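Side-chain contacts in adenosine deaminase 1 (PDB 3RYS), which probably catalyses the zinc-dependent hydrolytic deamination of adenine to hypoxanthine in purine salvage: residues E17-I22 against T245-S250; D280-A283 against G287-D290; T11-A16 against D291-L296; R255-D258 against D262-L265; H97-M102 against V218-H223. All blocks are in the same frame, centred on the assembly; numbering follows the deposited sequence.

Contact 1 (E17-I22 against T245-S250). With ZN (zinc ion), chain C; ADE (adenine), chain D.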
# COMPACT_ATOMS: atom_id res chain seq x y z
N GLU A 17 7.15 3.43 3.55
CA GLU A 17 6.12 2.94 2.64
C GLU A 17 4.74 3.01 3.30
O GLU A 17 4.48 2.34 4.31
CB GLU A 17 6.44 1.52 2.14
CG GLU A 17 5.60 1.10 0.94
CD GLU A 17 6.19 -0.08 0.18
OE1 GLU A 17 6.95 -0.87 0.78
OE2 GLU A 17 5.91 -0.21 -1.03
N LEU A 18 3.86 3.84 2.74
CA LEU A 18 2.56 4.10 3.32
C LEU A 18 1.44 3.38 2.57
O LEU A 18 0.32 3.26 3.08
CB LEU A 18 2.28 5.60 3.32
CG LEU A 18 3.31 6.50 4.00
CD1 LEU A 18 2.86 7.96 3.94
CD2 LEU A 18 3.54 6.06 5.44
N HIS A 19 1.74 2.91 1.37
CA HIS A 19 0.76 2.25 0.52
C HIS A 19 1.29 0.87 0.13
O HIS A 19 2.09 0.74 -0.81
CB HIS A 19 0.49 3.09 -0.73
CG HIS A 19 -0.62 2.56 -1.59
ND1 HIS A 19 -1.41 3.38 -2.36
CD2 HIS A 19 -1.06 1.30 -1.81
CE1 HIS A 19 -2.29 2.65 -3.02
NE2 HIS A 19 -2.10 1.38 -2.70
N LEU A 20 0.85 -0.16 0.84
CA LEU A 20 1.33 -1.51 0.60
C LEU A 20 0.41 -2.58 1.17
O LEU A 20 0.10 -2.57 2.36
CB LEU A 20 2.73 -1.70 1.18
CG LEU A 20 3.18 -3.16 1.07
CD1 LEU A 20 4.54 -3.23 0.41
CD2 LEU A 20 3.16 -3.87 2.42
N HIS A 21 -0.02 -3.49 0.31
CA HIS A 21 -0.88 -4.60 0.71
C HIS A 21 -0.05 -5.83 1.01
O HIS A 21 0.70 -6.31 0.16
CB HIS A 21 -1.88 -4.89 -0.40
CG HIS A 21 -2.65 -3.70 -0.85
ND1 HIS A 21 -3.92 -3.42 -0.40
CD2 HIS A 21 -2.33 -2.70 -1.70
CE1 HIS A 21 -4.35 -2.30 -0.96
NE2 HIS A 21 -3.40 -1.84 -1.75
N ILE A 22 -0.17 -6.35 2.22
CA ILE A 22 0.65 -7.48 2.63
C ILE A 22 0.41 -8.71 1.74
O ILE A 22 1.34 -9.46 1.46
CB ILE A 22 0.47 -7.82 4.13
CG1 ILE A 22 1.70 -8.55 4.65
CG2 ILE A 22 -0.81 -8.62 4.36
CD1 ILE A 22 2.99 -7.79 4.44
N THR A 245 -0.48 8.76 -1.97
CA THR A 245 0.40 7.60 -2.03
C THR A 245 0.46 7.00 -3.45
O THR A 245 -0.21 6.01 -3.75
CB THR A 245 0.05 6.56 -0.95
OG1 THR A 245 -1.27 6.04 -1.17
CG2 THR A 245 0.10 7.20 0.43
N VAL A 246 1.29 7.60 -4.30
CA VAL A 246 1.44 7.15 -5.68
C VAL A 246 2.19 5.82 -5.80
O VAL A 246 3.14 5.57 -5.06
CB VAL A 246 2.17 8.20 -6.54
CG1 VAL A 246 2.21 7.77 -8.00
CG2 VAL A 246 1.51 9.57 -6.39
N CYS A 247 1.74 4.99 -6.73
CA CYS A 247 2.37 3.69 -6.98
C CYS A 247 2.67 3.54 -8.47
O CYS A 247 1.85 3.03 -9.22
CB CYS A 247 1.46 2.56 -6.51
SG CYS A 247 0.76 2.80 -4.85
N PRO A 248 3.87 4.00 -8.89
CA PRO A 248 4.27 4.09 -10.30
C PRO A 248 4.14 2.78 -11.08
O PRO A 248 3.41 2.74 -12.08
CB PRO A 248 5.73 4.53 -10.22
CG PRO A 248 5.82 5.27 -8.90
CD PRO A 248 4.91 4.52 -7.98
N LEU A 249 4.84 1.74 -10.65
CA LEU A 249 4.79 0.45 -11.33
C LEU A 249 3.40 -0.16 -11.31
O LEU A 249 2.97 -0.79 -12.28
CB LEU A 249 5.79 -0.53 -10.70
CG LEU A 249 7.26 -0.16 -10.85
CD1 LEU A 249 8.14 -1.28 -10.31
CD2 LEU A 249 7.59 0.15 -12.31
N SER A 250 2.69 0.02 -10.20
CA SER A 250 1.33 -0.49 -10.10
C SER A 250 0.46 0.07 -11.23
O SER A 250 -0.21 -0.68 -11.95
CB SER A 250 0.75 -0.16 -8.72
OG SER A 250 -0.60 -0.60 -8.63
ZN ZN C . -3.39 -0.34 -3.54
N9 ADE D . -6.25 -4.26 -3.64
C8 ADE D . -4.90 -4.48 -3.55
N7 ADE D . -4.16 -3.59 -4.18
C5 ADE D . -5.10 -2.73 -4.73
C6 ADE D . -4.96 -1.57 -5.53
N6 ADE D . -3.78 -1.08 -5.91
N1 ADE D . -6.10 -0.94 -5.91
C2 ADE D . -7.28 -1.44 -5.52
N3 ADE D . -7.53 -2.52 -4.78
C4 ADE D . -6.39 -3.12 -4.41

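Contact 2 (D280-A283 against G287-D290). With ZN (zinc ion), chain C; ADE (adenine), chain D.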
# COMPACT_ATOMS: atom_id res chain seq x y z
N ASP A 280 2.92 -0.78 -3.53
CA ASP A 280 1.52 -1.22 -3.56
C ASP A 280 1.36 -2.74 -3.40
O ASP A 280 1.04 -3.22 -2.32
CB ASP A 280 0.84 -0.73 -4.84
CG ASP A 280 -0.67 -0.91 -4.81
OD1 ASP A 280 -1.30 -0.87 -5.88
OD2 ASP A 280 -1.22 -1.08 -3.70
N ASP A 281 1.56 -3.47 -4.50
CA ASP A 281 1.52 -4.93 -4.48
C ASP A 281 2.80 -5.47 -5.14
O ASP A 281 2.80 -5.86 -6.31
CB ASP A 281 0.28 -5.44 -5.23
CG ASP A 281 -1.03 -4.86 -4.66
OD1 ASP A 281 -1.54 -5.42 -3.67
OD2 ASP A 281 -1.56 -3.86 -5.21
N PRO A 282 3.91 -5.49 -4.37
CA PRO A 282 5.28 -5.71 -4.84
C PRO A 282 5.53 -7.01 -5.60
O PRO A 282 6.34 -7.03 -6.52
CB PRO A 282 6.10 -5.73 -3.54
CG PRO A 282 5.24 -5.08 -2.53
CD PRO A 282 3.84 -5.38 -2.91
N ALA A 283 4.86 -8.09 -5.20
CA ALA A 283 5.11 -9.39 -5.82
C ALA A 283 4.31 -9.57 -7.11
O ALA A 283 4.47 -10.57 -7.81
CB ALA A 283 4.83 -10.52 -4.84
N GLY A 287 8.44 -5.42 -8.47
CA GLY A 287 9.33 -4.50 -7.79
C GLY A 287 8.82 -3.90 -6.50
O GLY A 287 7.62 -3.65 -6.33
N TYR A 288 9.75 -3.65 -5.58
CA TYR A 288 9.44 -3.02 -4.31
C TYR A 288 9.66 -1.51 -4.41
O TYR A 288 9.87 -0.99 -5.51
CB TYR A 288 10.28 -3.66 -3.20
CG TYR A 288 9.90 -5.11 -2.97
CD1 TYR A 288 10.29 -6.11 -3.86
CD2 TYR A 288 9.11 -5.47 -1.88
CE1 TYR A 288 9.92 -7.42 -3.66
CE2 TYR A 288 8.74 -6.79 -1.67
CZ TYR A 288 9.15 -7.76 -2.56
OH TYR A 288 8.77 -9.07 -2.35
N VAL A 289 9.59 -0.80 -3.30
CA VAL A 289 9.70 0.66 -3.36
C VAL A 289 11.01 1.08 -4.04
O VAL A 289 11.01 1.94 -4.92
CB VAL A 289 9.57 1.32 -1.97
CG1 VAL A 289 10.76 0.98 -1.09
CG2 VAL A 289 9.43 2.83 -2.12
N ASP A 290 12.12 0.46 -3.64
CA ASP A 290 13.42 0.80 -4.21
C ASP A 290 13.45 0.53 -5.71
O ASP A 290 14.16 1.20 -6.45
CB ASP A 290 14.56 0.06 -3.50
CG ASP A 290 14.48 -1.45 -3.67
OD1 ASP A 290 15.26 -2.00 -4.49
OD2 ASP A 290 13.65 -2.09 -2.99
ZN ZN C . -3.39 -0.34 -3.54
N9 ADE D . -6.25 -4.26 -3.64
C8 ADE D . -4.90 -4.48 -3.55
N7 ADE D . -4.16 -3.59 -4.18
C5 ADE D . -5.10 -2.73 -4.73
C6 ADE D . -4.96 -1.57 -5.53
N6 ADE D . -3.78 -1.08 -5.91
N1 ADE D . -6.10 -0.94 -5.91
C2 ADE D . -7.28 -1.44 -5.52
N3 ADE D . -7.53 -2.52 -4.78
C4 ADE D . -6.39 -3.12 -4.41

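Contact 3 (T11-A16 against D291-L296)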
# COMPACT_ATOMS: atom_id res chain seq x y z
N THR A 11 21.78 3.89 -5.16
CA THR A 11 21.05 3.34 -4.02
C THR A 11 19.73 4.07 -3.80
O THR A 11 19.56 5.21 -4.25
CB THR A 11 21.89 3.44 -2.73
OG1 THR A 11 22.04 4.82 -2.36
CG2 THR A 11 23.26 2.81 -2.94
N ALA A 12 18.80 3.41 -3.13
CA ALA A 12 17.51 4.00 -2.81
C ALA A 12 17.64 4.81 -1.53
O ALA A 12 18.53 4.54 -0.71
CB ALA A 12 16.46 2.92 -2.64
N PRO A 13 16.76 5.80 -1.34
CA PRO A 13 16.77 6.68 -0.16
C PRO A 13 16.08 6.00 1.01
O PRO A 13 15.34 5.04 0.80
CB PRO A 13 15.92 7.88 -0.60
CG PRO A 13 15.55 7.63 -2.06
CD PRO A 13 15.69 6.16 -2.28
N PRO A 14 16.32 6.49 2.23
CA PRO A 14 15.57 6.02 3.39
C PRO A 14 14.14 6.54 3.27
O PRO A 14 13.97 7.75 3.22
CB PRO A 14 16.26 6.70 4.57
CG PRO A 14 17.52 7.28 4.03
CD PRO A 14 17.27 7.55 2.59
N VAL A 15 13.15 5.65 3.21
CA VAL A 15 11.78 6.09 3.00
C VAL A 15 10.82 5.45 3.99
O VAL A 15 11.21 4.56 4.76
CB VAL A 15 11.25 5.72 1.59
CG1 VAL A 15 12.17 6.28 0.51
CG2 VAL A 15 11.10 4.21 1.46
N ALA A 16 9.58 5.91 3.96
CA ALA A 16 8.48 5.19 4.59
C ALA A 16 7.52 4.71 3.51
O ALA A 16 7.13 5.48 2.64
CB ALA A 16 7.77 6.08 5.59
N ASP A 291 12.67 -0.45 -6.15
CA ASP A 291 12.53 -0.72 -7.58
C ASP A 291 11.73 0.38 -8.25
O ASP A 291 12.03 0.77 -9.38
CB ASP A 291 11.86 -2.08 -7.81
CG ASP A 291 12.77 -3.24 -7.48
OD1 ASP A 291 13.93 -3.26 -7.96
OD2 ASP A 291 12.32 -4.14 -6.73
N ASN A 292 10.71 0.88 -7.56
CA ASN A 292 9.93 2.00 -8.08
C ASN A 292 10.82 3.23 -8.25
O ASN A 292 10.74 3.93 -9.25
CB ASN A 292 8.74 2.33 -7.18
CG ASN A 292 7.56 1.39 -7.41
OD1 ASN A 292 6.60 1.72 -8.11
ND2 ASN A 292 7.62 0.20 -6.82
N PHE A 293 11.69 3.48 -7.27
CA PHE A 293 12.61 4.60 -7.36
C PHE A 293 13.58 4.41 -8.52
O PHE A 293 13.78 5.31 -9.33
CB PHE A 293 13.38 4.78 -6.05
CG PHE A 293 12.66 5.60 -5.04
CD1 PHE A 293 11.91 5.00 -4.04
CD2 PHE A 293 12.73 6.98 -5.07
CE1 PHE A 293 11.24 5.76 -3.10
CE2 PHE A 293 12.07 7.75 -4.14
CZ PHE A 293 11.32 7.14 -3.15
N GLU A 294 14.19 3.23 -8.59
CA GLU A 294 15.13 2.90 -9.65
C GLU A 294 14.57 3.22 -11.03
O GLU A 294 15.26 3.79 -11.87
CB GLU A 294 15.51 1.42 -9.59
CG GLU A 294 16.50 1.00 -10.67
CD GLU A 294 16.62 -0.50 -10.79
OE1 GLU A 294 15.77 -1.22 -10.23
OE2 GLU A 294 17.58 -0.96 -11.45
N GLN A 295 13.31 2.86 -11.25
CA GLN A 295 12.67 3.09 -12.54
C GLN A 295 12.37 4.58 -12.77
O GLN A 295 12.46 5.07 -13.90
CB GLN A 295 11.41 2.24 -12.68
CG GLN A 295 11.68 0.74 -12.74
CD GLN A 295 12.62 0.34 -13.87
OE1 GLN A 295 13.82 0.58 -13.81
NE2 GLN A 295 12.06 -0.28 -14.91
N LEU A 296 12.02 5.29 -11.71
CA LEU A 296 11.76 6.72 -11.79
C LEU A 296 13.01 7.47 -12.22
O LEU A 296 12.94 8.41 -13.02
CB LEU A 296 11.27 7.28 -10.45
CG LEU A 296 9.87 6.84 -10.02
CD1 LEU A 296 9.54 7.40 -8.65
CD2 LEU A 296 8.83 7.25 -11.06

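Contact 4 (R255-D258 against D262-L265)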
# COMPACT_ATOMS: atom_id res chain seq x y z
N ARG A 255 -2.36 -0.88 -16.28
CA ARG A 255 -2.76 -0.16 -17.49
C ARG A 255 -3.50 1.16 -17.21
O ARG A 255 -4.10 1.74 -18.11
CB ARG A 255 -3.59 -1.05 -18.41
CG ARG A 255 -3.07 -2.47 -18.55
CD ARG A 255 -1.57 -2.53 -18.81
NE ARG A 255 -1.18 -2.00 -20.12
CZ ARG A 255 -0.38 -0.96 -20.30
NH1 ARG A 255 0.14 -0.32 -19.26
NH2 ARG A 255 -0.08 -0.55 -21.53
N ALA A 256 -3.44 1.64 -15.97
CA ALA A 256 -3.95 2.97 -15.66
C ALA A 256 -3.09 4.01 -16.36
O ALA A 256 -3.56 5.07 -16.75
CB ALA A 256 -3.96 3.21 -14.16
N VAL A 257 -1.81 3.67 -16.51
CA VAL A 257 -0.85 4.49 -17.25
C VAL A 257 -0.19 3.60 -18.30
O VAL A 257 0.22 2.48 -18.01
CB VAL A 257 0.24 5.08 -16.32
CG1 VAL A 257 1.33 5.75 -17.14
CG2 VAL A 257 -0.37 6.07 -15.35
N ASP A 258 -0.09 4.10 -19.53
CA ASP A 258 0.39 3.28 -20.63
C ASP A 258 1.82 2.80 -20.39
O ASP A 258 2.06 1.60 -20.26
CB ASP A 258 0.30 4.04 -21.95
CG ASP A 258 0.70 3.18 -23.14
OD1 ASP A 258 0.94 3.75 -24.23
OD2 ASP A 258 0.77 1.95 -22.99
N ASP A 262 5.08 7.83 -19.23
CA ASP A 262 3.88 8.66 -19.32
C ASP A 262 3.30 9.00 -17.95
O ASP A 262 2.24 9.60 -17.86
CB ASP A 262 2.82 7.96 -20.17
CG ASP A 262 3.31 7.63 -21.56
OD1 ASP A 262 3.88 8.53 -22.22
OD2 ASP A 262 3.12 6.47 -22.00
N HIS A 263 3.99 8.62 -16.88
CA HIS A 263 3.43 8.79 -15.54
C HIS A 263 3.44 10.24 -15.06
O HIS A 263 4.43 10.95 -15.23
CB HIS A 263 4.14 7.89 -14.53
CG HIS A 263 3.31 7.59 -13.32
ND1 HIS A 263 3.13 8.50 -12.30
CD2 HIS A 263 2.61 6.49 -12.97
CE1 HIS A 263 2.34 7.97 -11.38
NE2 HIS A 263 2.02 6.75 -11.76
N PRO A 264 2.33 10.68 -14.44
CA PRO A 264 2.13 12.05 -13.97
C PRO A 264 2.98 12.43 -12.77
O PRO A 264 3.04 13.60 -12.43
CB PRO A 264 0.65 12.07 -13.54
CG PRO A 264 0.05 10.84 -14.13
CD PRO A 264 1.14 9.84 -14.21
N LEU A 265 3.62 11.45 -12.13
CA LEU A 265 4.37 11.72 -10.90
C LEU A 265 5.27 12.97 -10.95
O LEU A 265 5.21 13.81 -10.05
CB LEU A 265 5.18 10.51 -10.46
CG LEU A 265 5.86 10.76 -9.12
CD1 LEU A 265 4.81 10.93 -8.04
CD2 LEU A 265 6.84 9.65 -8.76

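Contact 5 (H97-M102 against V218-H223). With ADE (adenine), chain D.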
# COMPACT_ATOMS: atom_id res chain seq x y z
N HIS A 97 10.17 2.72 7.68
CA HIS A 97 8.87 2.68 8.33
C HIS A 97 7.84 2.18 7.31
O HIS A 97 7.83 2.63 6.16
CB HIS A 97 8.49 4.08 8.82
CG HIS A 97 7.17 4.14 9.52
ND1 HIS A 97 6.00 4.50 8.88
CD2 HIS A 97 6.83 3.91 10.81
CE1 HIS A 97 5.00 4.48 9.75
NE2 HIS A 97 5.48 4.12 10.92
N ALA A 98 7.00 1.25 7.74
CA ALA A 98 6.04 0.64 6.84
C ALA A 98 4.65 0.64 7.45
O ALA A 98 4.44 0.11 8.54
CB ALA A 98 6.47 -0.78 6.50
N GLU A 99 3.70 1.25 6.75
CA GLU A 99 2.31 1.22 7.18
C GLU A 99 1.52 0.28 6.28
O GLU A 99 1.25 0.59 5.12
CB GLU A 99 1.71 2.62 7.26
CG GLU A 99 2.30 3.43 8.41
CD GLU A 99 1.79 4.86 8.49
OE1 GLU A 99 0.66 5.12 8.03
OE2 GLU A 99 2.52 5.71 9.04
N ILE A 100 1.18 -0.88 6.83
CA ILE A 100 0.80 -2.04 6.03
C ILE A 100 -0.69 -2.32 6.01
O ILE A 100 -1.34 -2.41 7.06
CB ILE A 100 1.55 -3.28 6.54
CG1 ILE A 100 3.06 -3.04 6.47
CG2 ILE A 100 1.15 -4.52 5.75
CD1 ILE A 100 3.87 -3.91 7.40
N MET A 101 -1.24 -2.47 4.81
CA MET A 101 -2.64 -2.83 4.66
C MET A 101 -2.87 -4.33 4.63
O MET A 101 -1.99 -5.12 4.29
CB MET A 101 -3.24 -2.18 3.41
CG MET A 101 -3.97 -0.88 3.68
SD MET A 101 -4.59 -0.11 2.17
CE MET A 101 -3.10 0.65 1.55
N MET A 102 -4.09 -4.71 4.99
CA MET A 102 -4.47 -6.10 5.06
C MET A 102 -5.97 -6.14 4.79
O MET A 102 -6.70 -5.26 5.23
CB MET A 102 -4.15 -6.63 6.45
CG MET A 102 -4.90 -7.87 6.87
SD MET A 102 -4.60 -8.16 8.62
CE MET A 102 -5.54 -9.66 8.85
N VAL A 218 -10.88 11.00 5.07
CA VAL A 218 -9.60 10.29 5.10
C VAL A 218 -8.44 11.26 5.32
O VAL A 218 -8.56 12.45 5.07
CB VAL A 218 -9.34 9.48 3.82
CG1 VAL A 218 -10.43 8.44 3.62
CG2 VAL A 218 -9.24 10.41 2.61
N GLU A 219 -7.31 10.72 5.78
CA GLU A 219 -6.15 11.54 6.11
C GLU A 219 -5.09 11.49 5.02
O GLU A 219 -4.18 12.33 4.99
CB GLU A 219 -5.56 11.09 7.43
CG GLU A 219 -6.63 10.72 8.42
CD GLU A 219 -6.13 10.78 9.83
OE1 GLU A 219 -6.21 9.75 10.53
OE2 GLU A 219 -5.64 11.86 10.24
N ARG A 220 -5.20 10.52 4.13
CA ARG A 220 -4.41 10.54 2.90
C ARG A 220 -5.05 9.71 1.79
O ARG A 220 -5.75 8.74 2.05
CB ARG A 220 -2.94 10.14 3.14
CG ARG A 220 -2.70 8.94 4.03
CD ARG A 220 -1.20 8.61 4.12
NE ARG A 220 -0.98 7.20 4.42
CZ ARG A 220 -0.48 6.75 5.56
NH1 ARG A 220 -0.11 7.58 6.51
NH2 ARG A 220 -0.33 5.44 5.73
N ILE A 221 -4.82 10.13 0.55
CA ILE A 221 -5.42 9.48 -0.60
C ILE A 221 -4.46 8.45 -1.19
O ILE A 221 -3.27 8.72 -1.37
CB ILE A 221 -5.80 10.50 -1.70
CG1 ILE A 221 -6.93 11.41 -1.22
CG2 ILE A 221 -6.19 9.79 -2.98
CD1 ILE A 221 -8.27 10.72 -1.14
N ASP A 222 -4.99 7.27 -1.49
CA ASP A 222 -4.17 6.21 -2.05
C ASP A 222 -4.32 6.16 -3.57
O ASP A 222 -5.42 6.06 -4.10
CB ASP A 222 -4.52 4.88 -1.38
CG ASP A 222 -4.21 4.89 0.11
OD1 ASP A 222 -3.09 5.28 0.49
OD2 ASP A 222 -5.10 4.51 0.91
N HIS A 223 -3.17 6.26 -4.25
CA HIS A 223 -3.11 6.47 -5.70
C HIS A 223 -3.37 7.95 -6.04
O HIS A 223 -2.45 8.76 -6.06
CB HIS A 223 -4.06 5.54 -6.46
CG HIS A 223 -3.64 4.11 -6.45
ND1 HIS A 223 -2.46 3.67 -7.02
CD2 HIS A 223 -4.24 3.00 -5.95
CE1 HIS A 223 -2.34 2.37 -6.86
NE2 HIS A 223 -3.41 1.93 -6.22
N9 ADE D . -6.25 -4.26 -3.64
C8 ADE D . -4.90 -4.48 -3.55
N7 ADE D . -4.16 -3.59 -4.18
C5 ADE D . -5.10 -2.73 -4.73
C6 ADE D . -4.96 -1.57 -5.53
N6 ADE D . -3.78 -1.08 -5.91
N1 ADE D . -6.10 -0.94 -5.91
C2 ADE D . -7.28 -1.44 -5.52
N3 ADE D . -7.53 -2.52 -4.78
C4 ADE D . -6.39 -3.12 -4.41

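Contact 1 (E17-I22 against T245-S250)
His-19 is held on two sides by Thr-245 and Cys-247 while its far nitrogen binds zinc. His-19 NE2 lies 2.3 Å from the zinc ion, and ND1 of the same ring points back to Thr-245, where its N-H is shared between two acceptors. The shorter branch runs from His-19 ND1 to Thr-245 OG1 at 2.9 Å; the other goes from the same ND1 to Thr-245 O at 3.2 Å. Their N-H angles of 140° and 138° are both well short of straight, and each acceptor is tilted out of the imidazole plane, as expected of a forked bond. Because ND1 is the donor, NE2 is left to offer its lone pair to the metal. CG of His-19 lies anti to the backbone N (chi1 -174°), which sends the imidazole across the Thr-245 side chain at about a right angle. Over the centre of one ring face sits Cys-247 SG, 3.5 Å from the His-19 ring centroid, a sulfur-aromatic contact. His-19 and His-21 form the HxH pair that follows the first strand of the TIM barrel in the metallo-dependent hydrolases; His-199 and Asp-280 complete the protein ligands of zinc. His-21 NE2 is also 2.3 Å from the metal, and its ring offers a face to adenine N7, offset toward the rim. Adenine N6 reaches the same zinc. In the second shell, Thr-245 OG1 is itself hydrogen-bonded to Asp-222 OD1, which is likely to orient the hydroxyl that accepts the N-H of ND1. Farther out, Leu-18 CB rests on Thr-245 CG2 at 4.0 Å.

Contact 2 (D280-A283 against G287-D290)
The ring of Tyr-288 takes Pro-282 over one face, with CB seated toward the CD2-CE2 rim and not above the middle. Pro-282 CB is 3.6 Å from the centroid of the Tyr-288 ring and 20° off its normal, which makes this a CH-pi contact. Pro-282 CG follows at a greater distance, 3.9 Å from Tyr-288 CD2, and the two side chains cross at about a right angle. A first torsion of -66° sets CG of Tyr-288 anti to its carbonyl carbon and carries the ring back over the proline. The backbones are tied as well: Gly-287 N donates to Pro-282 O at 3.3 Å with an N-H...O angle of 164°. A weaker CA-H...O contact joins Pro-282 CA to Gly-287 O at 3.5 Å. Gly-287 has backbone angles that would jam a side chain against the preceding carbonyl oxygen, so the turn calls for glycine. The segment 280-283 carries active-site carboxylates on the side turned from Tyr-288. Asp-280 OD2 binds zinc at 2.3 Å while its OD1 lies next to adenine N6 and is hydrogen-bonded to Ser-250 OG. Asp-281 OD2 lies 2.8 Å from adenine N7. Thus the loop after the last barrel strand, 275-277, presents its acids to the pocket and its proline to the start of helix 289-300. Tyr-288 is the N-cap of that helix, its N hydrogen-bonded to Asp-291 OD2 in the first turn, and the next residue, Val-289, packs on Val-15 and Glu-17 of strand 15-17.

Contact 3 (T11-A16 against D291-L296)
Pro-13 and Val-15 lie on an extended backbone that enters strand 15-17, whereas Phe-293, which meets both, projects from a regular helical turn; no hydrogen bond joins the two segments. Phe-293 makes both side-chain contacts. Pro-13 covers one face: its CD stands 4.1 Å from the centroid of the Phe-293 ring and only 10° off the normal, so the CH-pi contact is centred. Pro-13 CG lies farther along the same face, 4.1 Å from Phe-293 CE2. In the TIM barrel, strand 15-17 is the first strand and helix 289-300 follows the eighth, so Phe-293 packs the last part of the barrel against its beginning. Val-15 comes from the opposite direction to the phenylalanine and meets the far end of the ring, where Val-15 CG1 approaches Phe-293 CE1 to 3.8 Å. The same methyl is 3.9 Å from Phe-293 CZ, so it approaches the ring obliquely. With chi1 at -85°, CG of Phe-293 is anti to its carbonyl carbon, and the ring leaves the helix toward the strand. Helix 304-317 packs beside this cluster, with Ala-311 touching both Pro-13 and Val-15, and Val-277 of the eighth strand touches Phe-293.

Contact 4 (R255-D258 against D262-L265)
Val-257 packs against Asp-262 and His-263 where the loop between helices 248-253 and 265-270 folds back on itself; a Schellman motif at Arg-255 ends the first helix, and a capping bond accepted by the His-263 side chain precedes the second. The tight part centres on the buried Val-257, whose methyls make the contacts: CG2 meets His-263 CD2 obliquely at 3.8 Å, and CG1 lies 4.0 Å from Asp-262 CB. Behind them, the His-263 ring is fixed at both nitrogens, since ND1 accepts from Leu-265 N at 3.0 Å and NE2 is hydrogen-bonded to Asn-251. An alanine in place of His-263 would probably leave Leu-265 N without its capping acceptor and Val-257 CG2 facing a gap. The exposed half is looser and charged. Asp-258 and Asp-262 lie side by side, with Asp-258 OD1 4.1 Å from Asp-262 OD2 and the carboxylate planes 23° apart, which is likely to be mildly unfavourable. A salt bridge of Arg-255 NH2 to the anti lone pair of Asp-258 OD2 probably offsets part of this, while Asp-262 OD2 takes Lys-259 N. The guanidinium also holds the main chain: Arg-255 NH1, at 2.9 Å, and NH2 reach Asp-258 O from opposite faces of its carbonyl plane.

Contact 5 (H97-M102 against V218-H223)
Glu-99 and Arg-220 form a salt bridge between two strands that are not neighbours in the sheet, their CA atoms 12.3 Å apart, so the side chains reach across the interior of the TIM barrel. Both terminal nitrogens take the same oxygen: Arg-220 NH2 lies 2.5 Å from Glu-99 OE1, and Arg-220 NH1 is 3.0 Å from it. OE1 sits in the guanidinium plane, but the carboxylate is turned 42° from that plane, and both N-H groups come from one face of it. The arginine chain, with CG between its backbone N and carbonyl carbon (chi1 45°), runs extended to NE and spans the gap. Among other polar partners, Glu-99 OE2 takes Phe-319 N, whose ring makes a cation-pi contact with Arg-220. A leucine in place of Arg-220 would probably leave the buried Glu-99 OE1 without its countercharge. The van der Waals part is slight: Met-101 CE approaches Asp-222 OD2 to 4.4 Å. At the ligand, His-223 turns its ring edge to adenine, with NE2 3.0 Å from N6. The chemistry implies a buried ion pair whose charges probably offset each other, while Asp-222 reaches zinc-bound His-19 through Thr-245.

Overall arrangement
Contacts 1, 2, 3 and 5 are buried, whereas contact 4 lies about 18 Å from the centre of the chain (centre to centre), with two exposed aspartates. Contacts 1 and 2 share the zinc ion and adenine, and are joined by the bond of His-21 N to Asp-280 O. Contact 5 adjoins contact 1 at the second shell of zinc, and also touches adenine. Contacts 2 and 3 both use helix 289-300, one at its start, the other a turn later. Chemistry follows place: metal and hydrogen bonds at the pocket, an ion pair inside the barrel, proline-aromatic CH-pi contacts in contacts 2 and 3, where a loop or the approach to a strand meets helix 289-300, and a mixed apolar and charged loop outside.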